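Long-range contact in RickCE (Rickettsia bellii, PDB 5HAM), which is a CE-clan effector protease that probably acts as a deubiquitinase, cleaving ubiquitin from modified proteins of the host cell: residues 45-50 against 99-103. Residues are numbered along the deposited sequence; the frame is centred on the assembly and turned at random.
Sequences LKDYTA and REKLK
Arg99 reaches from the start of helix 96-130 to the C-terminal end of helix 42-49. This joins the two helices in the helical part of the chain, away from the mixed sheet. Arg99 CB packs 3.3 Å from Tyr48 O. The chain then bends at chi3 (65°), which brings the guanidinium back over the Tyr48 carbonyl. Tyr48 O sits 3.4 Å above the guanidinium plane of Arg99, over its centre. Arg99 NE donates to Asp47 O at 3.1 Å. NH2 adds a weak bond to the same oxygen. At the far end Arg99 NH1 and NH2 both grip Ala50 O, each at 2.7 Å. NH1 comes in almost head-on to the carbonyl, while NH2 points at a lone pair of the same oxygen, within the carbonyl plane. Both acceptors lie near the guanidinium plane, so the bonds fix how the group is turned. NH1 also forms a salt bridge with Asp96, one turn back on its own helix.

Beside this polar grip, Tyr48 lies against the next turn of the partner helix. Tyr48 CB meets Lys103 CB at 3.6 Å, and Lys103 CA stands over one ring face, nearer the ring's margin than its middle. Leu102 CB touches Tyr48 CE1 at 3.9 Å. Lys103 runs on past Thr49, and Lys103 NZ ends 3.4 Å from Leu45 CD1. The two short helical segments run roughly antiparallel, with their N-to-C directions at 145°.

Ala50 is the first residue to leave the helical conformation. Arg99 thus serves carbonyls at the helix end, and its positive charge probably interacts favourably with the helix dipole there.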
# COMPACT_ATOMS: atom_id res chain seq x y z
N LEU A 45 -7.23 -2.80 21.69
CA LEU A 45 -7.43 -4.22 21.95
C LEU A 45 -8.34 -4.50 23.15
O LEU A 45 -8.85 -5.62 23.31
CB LEU A 45 -6.09 -4.95 22.11
CG LEU A 45 -5.21 -4.98 20.85
CD1 LEU A 45 -3.90 -5.69 21.16
CD2 LEU A 45 -5.92 -5.65 19.68
N LYS A 46 -8.55 -3.49 23.99
CA LYS A 46 -9.47 -3.63 25.13
C LYS A 46 -10.90 -3.91 24.66
O LYS A 46 -11.71 -4.43 25.42
CB LYS A 46 -9.40 -2.43 26.07
CG LYS A 46 -8.03 -2.29 26.70
CD LYS A 46 -8.01 -1.30 27.84
CE LYS A 46 -6.70 -1.40 28.63
NZ LYS A 46 -6.74 -0.68 29.94
N ASP A 47 -11.18 -3.60 23.40
CA ASP A 47 -12.46 -3.95 22.79
C ASP A 47 -12.62 -5.46 22.79
O ASP A 47 -13.75 -5.97 22.73
CB ASP A 47 -12.52 -3.46 21.34
CG ASP A 47 -12.82 -1.97 21.22
OD1 ASP A 47 -12.78 -1.24 22.23
OD2 ASP A 47 -13.09 -1.53 20.08
N TYR A 48 -11.50 -6.18 22.82
CA TYR A 48 -11.51 -7.64 22.85
C TYR A 48 -11.23 -8.23 24.24
O TYR A 48 -11.71 -9.31 24.56
CB TYR A 48 -10.51 -8.20 21.84
CG TYR A 48 -10.62 -7.60 20.45
CD1 TYR A 48 -11.58 -8.05 19.55
CD2 TYR A 48 -9.75 -6.60 20.04
CE1 TYR A 48 -11.67 -7.52 18.29
CE2 TYR A 48 -9.83 -6.07 18.78
CZ TYR A 48 -10.79 -6.54 17.91
OH TYR A 48 -10.87 -6.00 16.64
N THR A 49 -10.47 -7.52 25.07
CA THR A 49 -9.97 -8.10 26.32
C THR A 49 -10.66 -7.61 27.59
O THR A 49 -10.59 -8.28 28.62
CB THR A 49 -8.44 -7.87 26.49
OG1 THR A 49 -8.16 -6.47 26.52
CG2 THR A 49 -7.65 -8.51 25.36
N ALA A 50 -11.30 -6.44 27.53
CA ALA A 50 -11.99 -5.89 28.69
C ALA A 50 -13.18 -6.74 29.10
O ALA A 50 -13.96 -7.21 28.26
CB ALA A 50 -12.44 -4.46 28.44
N ARG A 99 -14.38 -12.90 21.66
CA ARG A 99 -13.67 -11.65 21.52
C ARG A 99 -12.18 -11.94 21.52
O ARG A 99 -11.41 -11.35 20.74
CB ARG A 99 -14.07 -10.64 22.61
CG ARG A 99 -15.47 -10.09 22.43
CD ARG A 99 -15.97 -9.46 23.73
NE ARG A 99 -15.19 -8.28 24.11
CZ ARG A 99 -14.76 -8.02 25.35
NH1 ARG A 99 -15.01 -8.85 26.36
NH2 ARG A 99 -14.06 -6.92 25.57
N GLU A 100 -11.78 -12.90 22.36
CA GLU A 100 -10.41 -13.37 22.39
C GLU A 100 -9.91 -13.95 21.05
O GLU A 100 -8.80 -13.61 20.61
CB GLU A 100 -10.23 -14.39 23.52
CG GLU A 100 -8.78 -14.67 23.88
CD GLU A 100 -8.05 -13.43 24.35
OE1 GLU A 100 -8.68 -12.60 25.04
OE2 GLU A 100 -6.86 -13.29 24.02
N LYS A 101 -10.72 -14.79 20.40
CA LYS A 101 -10.35 -15.35 19.09
C LYS A 101 -10.22 -14.25 18.05
O LYS A 101 -9.33 -14.26 17.20
CB LYS A 101 -11.40 -16.35 18.60
CG LYS A 101 -11.72 -17.46 19.59
CD LYS A 101 -12.80 -18.40 19.04
CE LYS A 101 -13.09 -19.55 20.00
NZ LYS A 101 -14.20 -20.44 19.52
N LEU A 102 -11.13 -13.29 18.12
CA LEU A 102 -11.13 -12.19 17.18
C LEU A 102 -9.82 -11.42 17.30
O LEU A 102 -9.18 -11.10 16.30
CB LEU A 102 -12.33 -11.29 17.48
CG LEU A 102 -13.32 -10.99 16.35
CD1 LEU A 102 -13.51 -12.17 15.41
CD2 LEU A 102 -14.65 -10.57 16.96
N LYS A 103 -9.42 -11.15 18.54
CA LYS A 103 -8.16 -10.47 18.83
C LYS A 103 -6.97 -11.24 18.29
O LYS A 103 -6.04 -10.66 17.70
CB LYS A 103 -8.01 -10.29 20.34
CG LYS A 103 -6.64 -9.84 20.83
CD LYS A 103 -6.36 -10.47 22.17
CE LYS A 103 -4.92 -10.30 22.55
NZ LYS A 103 -4.50 -8.90 22.27